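Long-range contact in salmonella typhimurium DB7155 bacteriophage DET7 tailspike (Bacteriophage, PDB 2V5I), which binds and hydrolyses the O-antigen polysaccharide of its Salmonella host as the trimeric, beta-helical receptor-binding protein of the phage tail: residues H185-D190 and Y216-R221. Residues are numbered along the deposited sequence; the frame is centred on the assembly and turned at random. Where two conformers were deposited one is given.
Sequences HCKVID and YVIGGR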
loop_
_atom_site.group_PDB
_atom_site.type_symbol
_atom_site.label_atom_id
_atom_site.label_comp_id
_atom_site.label_asym_id
_atom_site.label_seq_id
_atom_site.Cartn_x
_atom_site.Cartn_y
_atom_site.Cartn_z
ATOM N N HIS A 185 -9.681 22.581 14.500
ATOM C CA HIS A 185 -8.702 21.766 15.202
ATOM C C HIS A 185 -9.288 20.789 16.210
ATOM O O HIS A 185 -8.623 20.499 17.213
ATOM C CB HIS A 185 -7.678 22.693 15.846
ATOM C CG HIS A 185 -6.865 23.411 14.827
ATOM N ND1 HIS A 185 -7.058 24.741 14.529
ATOM C CD2 HIS A 185 -5.925 22.960 13.962
ATOM C CE1 HIS A 185 -6.245 25.084 13.541
ATOM N NE2 HIS A 185 -5.544 24.029 13.186
ATOM N N CYS A 186 -10.468 20.267 15.911
ATOM C CA CYS A 186 -11.157 19.305 16.774
ATOM C C CYS A 186 -10.985 17.897 16.199
ATOM O O CYS A 186 -10.892 17.719 15.002
ATOM C CB CYS A 186 -12.642 19.641 16.999
ATOM S SG CYS A 186 -12.833 21.196 17.975
ATOM N N LYS A 187 -10.898 16.910 17.079
ATOM C CA LYS A 187 -10.667 15.539 16.623
ATOM C C LYS A 187 -11.555 14.547 17.332
ATOM O O LYS A 187 -11.801 14.707 18.539
ATOM C CB LYS A 187 -9.213 15.190 16.840
ATOM C CG LYS A 187 -8.201 16.073 16.073
ATOM C CD LYS A 187 -6.768 15.731 16.412
ATOM C CE LYS A 187 -5.790 16.931 16.127
ATOM N NZ LYS A 187 -6.020 18.288 16.875
ATOM N N VAL A 188 -11.951 13.484 16.611
ATOM C CA VAL A 188 -12.693 12.392 17.180
ATOM C C VAL A 188 -11.817 11.166 16.965
ATOM O O VAL A 188 -11.583 10.757 15.842
ATOM C CB VAL A 188 -14.083 12.223 16.530
ATOM C CG1 VAL A 188 -14.817 11.027 17.136
ATOM C CG2 VAL A 188 -14.898 13.525 16.741
ATOM N N ILE A 189 -11.274 10.634 18.068
ATOM C CA ILE A 189 -10.241 9.643 18.038
ATOM C C ILE A 189 -10.732 8.284 18.583
ATOM O O ILE A 189 -11.428 8.215 19.627
ATOM C CB ILE A 189 -9.026 10.108 18.908
ATOM C CG1 ILE A 189 -8.422 11.401 18.340
ATOM C CG2 ILE A 189 -7.997 9.012 19.036
ATOM C CD1 ILE A 189 -7.669 12.187 19.395
ATOM N N ASP A 190 -10.351 7.194 17.896
ATOM C CA ASP A 190 -10.598 5.814 18.362
ATOM C C ASP A 190 -12.046 5.505 18.777
ATOM O O ASP A 190 -12.300 4.795 19.760
ATOM C CB ASP A 190 -9.634 5.473 19.506
ATOM C CG ASP A 190 -8.164 5.564 19.075
ATOM O OD1 ASP A 190 -7.864 5.395 17.867
ATOM O OD2 ASP A 190 -7.308 5.848 19.965
ATOM N N TYR A 216 -10.577 16.373 12.329
ATOM C CA TYR A 216 -10.295 15.004 11.927
ATOM C C TYR A 216 -11.098 13.978 12.663
ATOM O O TYR A 216 -11.500 14.195 13.818
ATOM C CB TYR A 216 -8.853 14.612 12.292
ATOM C CG TYR A 216 -7.719 15.244 11.562
ATOM C CD1 TYR A 216 -7.222 16.454 11.986
ATOM C CD2 TYR A 216 -7.179 14.631 10.464
ATOM C CE1 TYR A 216 -6.105 17.065 11.314
ATOM C CE2 TYR A 216 -6.071 15.242 9.763
ATOM C CZ TYR A 216 -5.581 16.450 10.233
ATOM O OH TYR A 216 -4.483 17.016 9.557
ATOM N N VAL A 217 -11.206 12.797 12.018
ATOM C CA VAL A 217 -11.608 11.530 12.635
ATOM C C VAL A 217 -10.409 10.611 12.414
ATOM O O VAL A 217 -9.918 10.476 11.289
ATOM C CB VAL A 217 -12.920 10.930 12.057
ATOM C CG1 VAL A 217 -13.301 9.736 12.873
ATOM C CG2 VAL A 217 -14.039 12.027 12.057
ATOM N N ILE A 218 -9.822 10.149 13.537
ATOM C CA ILE A 218 -8.595 9.335 13.528
ATOM C C ILE A 218 -8.861 8.003 14.263
ATOM O O ILE A 218 -9.206 8.015 15.444
ATOM C CB ILE A 218 -7.381 10.044 14.048
ATOM C CG1 ILE A 218 -7.182 11.370 13.304
ATOM C CG2 ILE A 218 -6.132 9.195 13.809
ATOM C CD1 ILE A 218 -6.075 12.245 13.978
ATOM N N GLY A 219 -8.706 6.904 13.574
ATOM C CA GLY A 219 -8.891 5.602 14.150
ATOM C C GLY A 219 -10.339 5.237 14.455
ATOM O O GLY A 219 -11.253 6.039 14.250
ATOM N N GLY A 220 -10.523 4.003 14.852
ATOM C CA GLY A 220 -11.817 3.573 15.359
ATOM C C GLY A 220 -12.820 3.262 14.249
ATOM O O GLY A 220 -12.434 3.055 13.108
ATOM N N ARG A 221 -14.074 3.064 14.658
ATOM C CA ARG A 221 -15.114 2.570 13.778
ATOM C C ARG A 221 -16.470 3.142 14.131
ATOM O O ARG A 221 -16.756 3.482 15.284
ATOM C CB ARG A 221 -15.305 1.057 14.018
ATOM C CG ARG A 221 -14.153 0.182 14.134
ATOM C CD ARG A 221 -14.524 -1.187 14.796
ATOM N NE ARG A 221 -15.598 -1.842 14.064
ATOM C CZ ARG A 221 -15.452 -2.596 12.972
ATOM N NH1 ARG A 221 -14.254 -2.756 12.400
ATOM N NH2 ARG A 221 -16.529 -3.099 12.357
HETATM O O HOH W 1 -12.678 7.957 15.601
#
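Lys-187, Val-188 and Ile-189 pair in parallel with Tyr-216, Val-217 and Ile-218, the strand axes 4.7 Å apart at closest approach. The ladder alternates as a parallel pair should: Tyr-216 N donates to Cys-186 O, Val-188 N to Tyr-216 O at 2.9 Å, Ile-218 N to Val-188 O, and Asp-190 N to Ile-218 O at 2.8 Å. Three carbonyls also receive a CA-H...O contact, as in Lys-187 CA to Tyr-216 O, 3.2 Å.

Val-188 faces Val-217 and Ile-189 faces Ile-218 across the pair, while Lys-187 stands beside Tyr-216. Lys-187 and Tyr-216 run alongside each other, CG of the lysine lying 4.1 Å from CB of the tyrosine; both have the gamma carbon anti to the carbonyl carbon (chi1 -61° and -69°), which keeps them in step. Ile-189 and Ile-218 occupy that same face. On the other face, Val-217 sets CG1 3.6 Å from Val-188 O, while its CG2 looks toward Val-188 CB at 4.5 Å.

Beyond the ladder the chain turns a corner at Asp-190 and at Gly-219. Water 1 lies 3.0 Å from Val-188 O and also close to Gly-219 O, between the two segments. Tyr-216 OH is held by Asn-242, and Lys-187 NZ forms a salt bridge with Asp-192 of the third subunit, so the Lys-187 face meets the trimer interface.

These are successive rungs of the right-handed parallel beta-helix: strand 167-169 continues the sheet beyond Lys-187 and Ile-189, strand 244-246 pairs with 216-218 on its other edge, and the valines point inward onto Phe-180 of strand 176-181 and Ile-202 and Phe-204 of strand 202-205.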